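Local atomic coordinates of protein Tube (Drosophila melanogaster, PDB entry 1D2Z), a protein that acts in Toll receptor signalling for embryonic dorsoventral polarity, using its death domain to bind the death domain of Pelle and recruit that kinase to the plasma membrane. Residues Gly42-Phe56 with Asn102-Gln116. Numbering follows the deposited sequence.
Sequences GMDVQACSGAGCLNF and NERPTVGVLLQLLVQ
The Q112 amide bridges C48 and L54, tying the end of the weakly bonded helix 45-49 to the residue after the G50-C53 turn. Q112 NE2 donates to C48 O at 2.8 Å, in the plane of that carbonyl, and also to G108 O one turn back, which fixes the amide's rotation. Q112 OE1 accepts from L54 N at 3.0 Å and from a water shared with L54 O. Replacing the amide with an alanine is likely to leave C48 O and L54 N without these partners and the type II turn freer to shift.

A hydroxyl relay comes next: T106 OG1 donates to S49 OG (2.6 Å), which donates to V45 O, while T106, the N-cap of helix 107-116, weakly accepts from V109 N. Close backbone approach follows at G108, whose CA lies 3.4 Å from S49 O; a CB there would clash. Two waters link E103 OE2 to G42 N and M43 N.

The first torsion of V45 (174°) sets CG1 anti to the backbone N and against T106 CG2. M43 CE meets V109 CG1 tip to tip; the L54 side chain crosses V109 at about a right angle, its CD1 touching V109 CG1 and L113 CD2. Q116 CG sits over the F56 ring, amide and ring planes 12° apart.

In this helical death domain the axes of helices 45-49 and 107-116 cross at 61°; helix 31-38 touches F56, L113 and Q116, and W95 of helix 87-96 backs P105 and L113.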
loop_
_atom_site.group_PDB
_atom_site.type_symbol
_atom_site.label_atom_id
_atom_site.label_comp_id
_atom_site.label_asym_id
_atom_site.label_seq_id
_atom_site.Cartn_x
_atom_site.Cartn_y
_atom_site.Cartn_z
ATOM N N GLY B 42 -9.464 21.980 4.389
ATOM C CA GLY B 42 -9.902 22.608 5.624
ATOM C C GLY B 42 -10.211 21.733 6.822
ATOM O O GLY B 42 -11.227 21.931 7.493
ATOM N N MET B 43 -9.341 20.770 7.100
ATOM C CA MET B 43 -9.530 19.896 8.249
ATOM C C MET B 43 -9.017 20.554 9.523
ATOM O O MET B 43 -8.054 21.323 9.495
ATOM C CB MET B 43 -8.748 18.589 8.088
ATOM C CG MET B 43 -9.294 17.587 7.100
ATOM S SD MET B 43 -8.294 16.088 7.184
ATOM C CE MET B 43 -6.884 16.570 6.177
ATOM N N ASP B 44 -9.676 20.249 10.637
ATOM C CA ASP B 44 -9.248 20.730 11.942
ATOM C C ASP B 44 -8.321 19.579 12.332
ATOM O O ASP B 44 -8.720 18.645 13.028
ATOM C CB ASP B 44 -10.447 20.830 12.897
ATOM C CG ASP B 44 -10.076 21.390 14.271
ATOM O OD1 ASP B 44 -8.870 21.473 14.601
ATOM O OD2 ASP B 44 -11.008 21.736 15.032
ATOM N N VAL B 45 -7.112 19.622 11.780
ATOM C CA VAL B 45 -6.082 18.606 11.974
ATOM C C VAL B 45 -5.944 18.006 13.365
ATOM O O VAL B 45 -5.937 16.785 13.511
ATOM C CB VAL B 45 -4.710 19.126 11.501
ATOM C CG1 VAL B 45 -3.617 18.135 11.836
ATOM C CG2 VAL B 45 -4.744 19.362 10.012
ATOM N N GLN B 46 -5.817 18.856 14.377
ATOM C CA GLN B 46 -5.672 18.374 15.746
ATOM C C GLN B 46 -6.891 17.571 16.195
ATOM O O GLN B 46 -6.752 16.510 16.802
ATOM C CB GLN B 46 -5.392 19.541 16.701
ATOM C CG GLN B 46 -3.996 20.159 16.529
ATOM C CD GLN B 46 -2.866 19.175 16.829
ATOM O OE1 GLN B 46 -2.938 18.402 17.786
ATOM N NE2 GLN B 46 -1.819 19.201 16.009
ATOM N N ALA B 47 -8.077 18.057 15.846
ATOM C CA ALA B 47 -9.321 17.384 16.199
ATOM C C ALA B 47 -9.500 16.077 15.416
ATOM O O ALA B 47 -10.145 15.148 15.897
ATOM C CB ALA B 47 -10.502 18.310 15.959
ATOM N N CYS B 48 -8.909 16.013 14.223
ATOM C CA CYS B 48 -8.998 14.833 13.362
ATOM C C CYS B 48 -7.883 13.808 13.579
ATOM O O CYS B 48 -7.947 12.706 13.032
ATOM C CB CYS B 48 -8.990 15.252 11.888
ATOM S SG CYS B 48 -10.481 16.074 11.290
ATOM N N SER B 49 -6.878 14.165 14.378
ATOM C CA SER B 49 -5.729 13.291 14.636
ATOM C C SER B 49 -5.980 12.021 15.446
ATOM O O SER B 49 -5.358 10.984 15.184
ATOM C CB SER B 49 -4.593 14.083 15.290
ATOM O OG SER B 49 -4.105 15.101 14.434
ATOM N N GLY B 50 -6.850 12.109 16.451
ATOM C CA GLY B 50 -7.148 10.949 17.280
ATOM C C GLY B 50 -7.696 9.777 16.484
ATOM O O GLY B 50 -8.176 9.953 15.366
ATOM N N ALA B 51 -7.608 8.575 17.048
ATOM C CA ALA B 51 -8.106 7.374 16.383
ATOM C C ALA B 51 -9.614 7.475 16.152
ATOM O O ALA B 51 -10.378 7.758 17.079
ATOM C CB ALA B 51 -7.769 6.131 17.205
ATOM N N GLY B 52 -10.024 7.313 14.896
ATOM C CA GLY B 52 -11.431 7.391 14.545
ATOM C C GLY B 52 -11.997 8.797 14.616
ATOM O O GLY B 52 -13.218 8.980 14.634
ATOM N N CYS B 53 -11.113 9.792 14.664
ATOM C CA CYS B 53 -11.532 11.185 14.732
ATOM C C CYS B 53 -11.650 11.845 13.366
ATOM O O CYS B 53 -12.191 12.946 13.255
ATOM C CB CYS B 53 -10.589 11.997 15.622
ATOM S SG CYS B 53 -10.719 11.602 17.378
ATOM N N LEU B 54 -11.122 11.197 12.332
ATOM C CA LEU B 54 -11.209 11.755 10.988
ATOM C C LEU B 54 -12.335 11.080 10.214
ATOM O O LEU B 54 -12.156 9.999 9.655
ATOM C CB LEU B 54 -9.875 11.610 10.237
ATOM C CG LEU B 54 -9.595 12.515 9.023
ATOM C CD1 LEU B 54 -8.161 12.322 8.572
ATOM C CD2 LEU B 54 -10.542 12.236 7.868
ATOM N N ASN B 55 -13.510 11.702 10.229
ATOM C CA ASN B 55 -14.666 11.185 9.500
ATOM C C ASN B 55 -14.463 11.663 8.064
ATOM O O ASN B 55 -14.727 12.823 7.756
ATOM C CB ASN B 55 -15.959 11.775 10.073
ATOM C CG ASN B 55 -17.211 11.121 9.501
ATOM O OD1 ASN B 55 -17.325 10.903 8.296
ATOM N ND2 ASN B 55 -18.158 10.811 10.373
ATOM N N PHE B 56 -13.960 10.776 7.209
ATOM C CA PHE B 56 -13.682 11.109 5.812
ATOM C C PHE B 56 -14.881 11.670 5.041
ATOM O O PHE B 56 -14.754 12.684 4.355
ATOM C CB PHE B 56 -13.081 9.905 5.080
ATOM C CG PHE B 56 -12.636 10.209 3.681
ATOM C CD1 PHE B 56 -11.482 10.948 3.451
ATOM C CD2 PHE B 56 -13.369 9.755 2.587
ATOM C CE1 PHE B 56 -11.065 11.231 2.161
ATOM C CE2 PHE B 56 -12.957 10.033 1.291
ATOM C CZ PHE B 56 -11.803 10.772 1.078
ATOM N N ASN B 102 -3.842 25.469 12.597
ATOM C CA ASN B 102 -4.067 24.058 12.888
ATOM C C ASN B 102 -4.448 23.347 11.594
ATOM O O ASN B 102 -5.421 22.590 11.545
ATOM C CB ASN B 102 -5.177 23.901 13.934
ATOM C CG ASN B 102 -4.820 24.540 15.268
ATOM O OD1 ASN B 102 -4.013 24.003 16.031
ATOM N ND2 ASN B 102 -5.421 25.691 15.552
ATOM N N GLU B 103 -3.675 23.615 10.545
ATOM C CA GLU B 103 -3.912 23.022 9.238
ATOM C C GLU B 103 -2.755 22.110 8.830
ATOM O O GLU B 103 -2.897 21.290 7.922
ATOM C CB GLU B 103 -4.129 24.128 8.201
ATOM C CG GLU B 103 -4.541 23.650 6.810
ATOM C CD GLU B 103 -5.942 23.067 6.747
ATOM O OE1 GLU B 103 -6.781 23.395 7.614
ATOM O OE2 GLU B 103 -6.207 22.289 5.808
ATOM N N ARG B 104 -1.622 22.242 9.518
ATOM C CA ARG B 104 -0.440 21.422 9.246
ATOM C C ARG B 104 -0.768 19.961 9.535
ATOM O O ARG B 104 -1.093 19.608 10.669
ATOM C CB ARG B 104 0.721 21.848 10.144
ATOM C CG ARG B 104 1.184 23.280 9.975
ATOM C CD ARG B 104 2.058 23.439 8.748
ATOM N NE ARG B 104 2.779 24.710 8.765
ATOM C CZ ARG B 104 2.228 25.892 8.511
ATOM N NH1 ARG B 104 0.938 25.979 8.212
ATOM N NH2 ARG B 104 2.966 26.992 8.561
ATOM N N PRO B 105 -0.649 19.086 8.524
ATOM C CA PRO B 105 -0.946 17.660 8.695
ATOM C C PRO B 105 -0.123 16.958 9.771
ATOM O O PRO B 105 1.045 17.277 9.989
ATOM C CB PRO B 105 -0.674 17.091 7.307
ATOM C CG PRO B 105 0.372 18.013 6.758
ATOM C CD PRO B 105 -0.159 19.354 7.161
ATOM N N THR B 106 -0.752 15.982 10.420
ATOM C CA THR B 106 -0.130 15.205 11.484
ATOM C C THR B 106 -0.074 13.717 11.141
ATOM O O THR B 106 -0.701 13.268 10.180
ATOM C CB THR B 106 -0.922 15.356 12.796
ATOM O OG1 THR B 106 -2.292 15.004 12.560
ATOM C CG2 THR B 106 -0.843 16.796 13.321
ATOM N N VAL B 107 0.658 12.962 11.959
ATOM C CA VAL B 107 0.808 11.521 11.794
ATOM C C VAL B 107 -0.542 10.798 11.896
ATOM O O VAL B 107 -0.773 9.804 11.199
ATOM C CB VAL B 107 1.769 10.932 12.861
ATOM C CG1 VAL B 107 1.780 9.407 12.794
ATOM C CG2 VAL B 107 3.186 11.471 12.657
ATOM N N GLY B 108 -1.414 11.293 12.774
ATOM C CA GLY B 108 -2.728 10.695 12.971
ATOM C C GLY B 108 -3.623 10.903 11.763
ATOM O O GLY B 108 -4.368 10.004 11.379
ATOM N N VAL B 109 -3.561 12.098 11.177
ATOM C CA VAL B 109 -4.339 12.414 9.988
ATOM C C VAL B 109 -3.800 11.600 8.812
ATOM O O VAL B 109 -4.572 11.068 8.019
ATOM C CB VAL B 109 -4.299 13.928 9.672
ATOM C CG1 VAL B 109 -4.740 14.192 8.241
ATOM C CG2 VAL B 109 -5.210 14.677 10.635
ATOM N N LEU B 110 -2.477 11.478 8.726
ATOM C CA LEU B 110 -1.852 10.705 7.653
ATOM C C LEU B 110 -2.289 9.242 7.724
ATOM O O LEU B 110 -2.723 8.673 6.724
ATOM C CB LEU B 110 -0.327 10.787 7.738
ATOM C CG LEU B 110 0.460 9.756 6.912
ATOM C CD1 LEU B 110 0.323 10.052 5.425
ATOM C CD2 LEU B 110 1.927 9.766 7.331
ATOM N N LEU B 111 -2.204 8.655 8.916
ATOM C CA LEU B 111 -2.580 7.258 9.115
ATOM C C LEU B 111 -4.006 6.971 8.658
ATOM O O LEU B 111 -4.239 6.028 7.908
ATOM C CB LEU B 111 -2.410 6.846 10.582
ATOM C CG LEU B 111 -2.904 5.432 10.927
ATOM C CD1 LEU B 111 -2.133 4.410 10.112
ATOM C CD2 LEU B 111 -2.756 5.143 12.421
ATOM N N GLN B 112 -4.951 7.796 9.094
ATOM C CA GLN B 112 -6.349 7.608 8.724
ATOM C C GLN B 112 -6.599 7.796 7.227
ATOM O O GLN B 112 -7.416 7.084 6.643
ATOM C CB GLN B 112 -7.247 8.509 9.567
ATOM C CG GLN B 112 -7.320 8.045 11.009
ATOM C CD GLN B 112 -8.048 9.017 11.905
ATOM O OE1 GLN B 112 -9.246 8.874 12.152
ATOM N NE2 GLN B 112 -7.324 10.006 12.415
ATOM N N LEU B 113 -5.888 8.735 6.603
ATOM C CA LEU B 113 -6.034 8.944 5.159
ATOM C C LEU B 113 -5.419 7.758 4.403
ATOM O O LEU B 113 -5.956 7.330 3.387
ATOM C CB LEU B 113 -5.403 10.267 4.711
ATOM C CG LEU B 113 -6.131 11.545 5.164
ATOM C CD1 LEU B 113 -5.401 12.771 4.655
ATOM C CD2 LEU B 113 -7.572 11.546 4.650
ATOM N N LEU B 114 -4.323 7.203 4.923
ATOM C CA LEU B 114 -3.680 6.051 4.285
ATOM C C LEU B 114 -4.648 4.867 4.282
ATOM O O LEU B 114 -4.779 4.158 3.282
ATOM C CB LEU B 114 -2.388 5.670 5.013
ATOM C CG LEU B 114 -1.214 6.650 4.917
ATOM C CD1 LEU B 114 -0.090 6.195 5.846
ATOM C CD2 LEU B 114 -0.720 6.729 3.481
ATOM N N VAL B 115 -5.359 4.699 5.394
ATOM C CA VAL B 115 -6.336 3.624 5.548
ATOM C C VAL B 115 -7.508 3.820 4.580
ATOM O O VAL B 115 -7.944 2.871 3.935
ATOM C CB VAL B 115 -6.856 3.558 7.009
ATOM C CG1 VAL B 115 -8.003 2.539 7.140
ATOM C CG2 VAL B 115 -5.707 3.188 7.950
ATOM N N GLN B 116 -7.995 5.058 4.467
ATOM C CA GLN B 116 -9.100 5.387 3.562
ATOM C C GLN B 116 -8.765 5.036 2.106
ATOM O O GLN B 116 -9.636 4.601 1.349
ATOM C CB GLN B 116 -9.451 6.880 3.671
ATOM C CG GLN B 116 -10.453 7.383 2.616
ATOM C CD GLN B 116 -11.833 6.760 2.758
ATOM O OE1 GLN B 116 -12.267 6.405 3.862
ATOM N NE2 GLN B 116 -12.541 6.640 1.639
HETATM O O HOH W 1 -7.051 22.744 3.100
HETATM O O HOH W 2 -6.915 19.758 5.451
HETATM O O HOH W 3 -1.487 20.348 13.340
HETATM O O HOH W 4 -10.992 7.221 10.965
#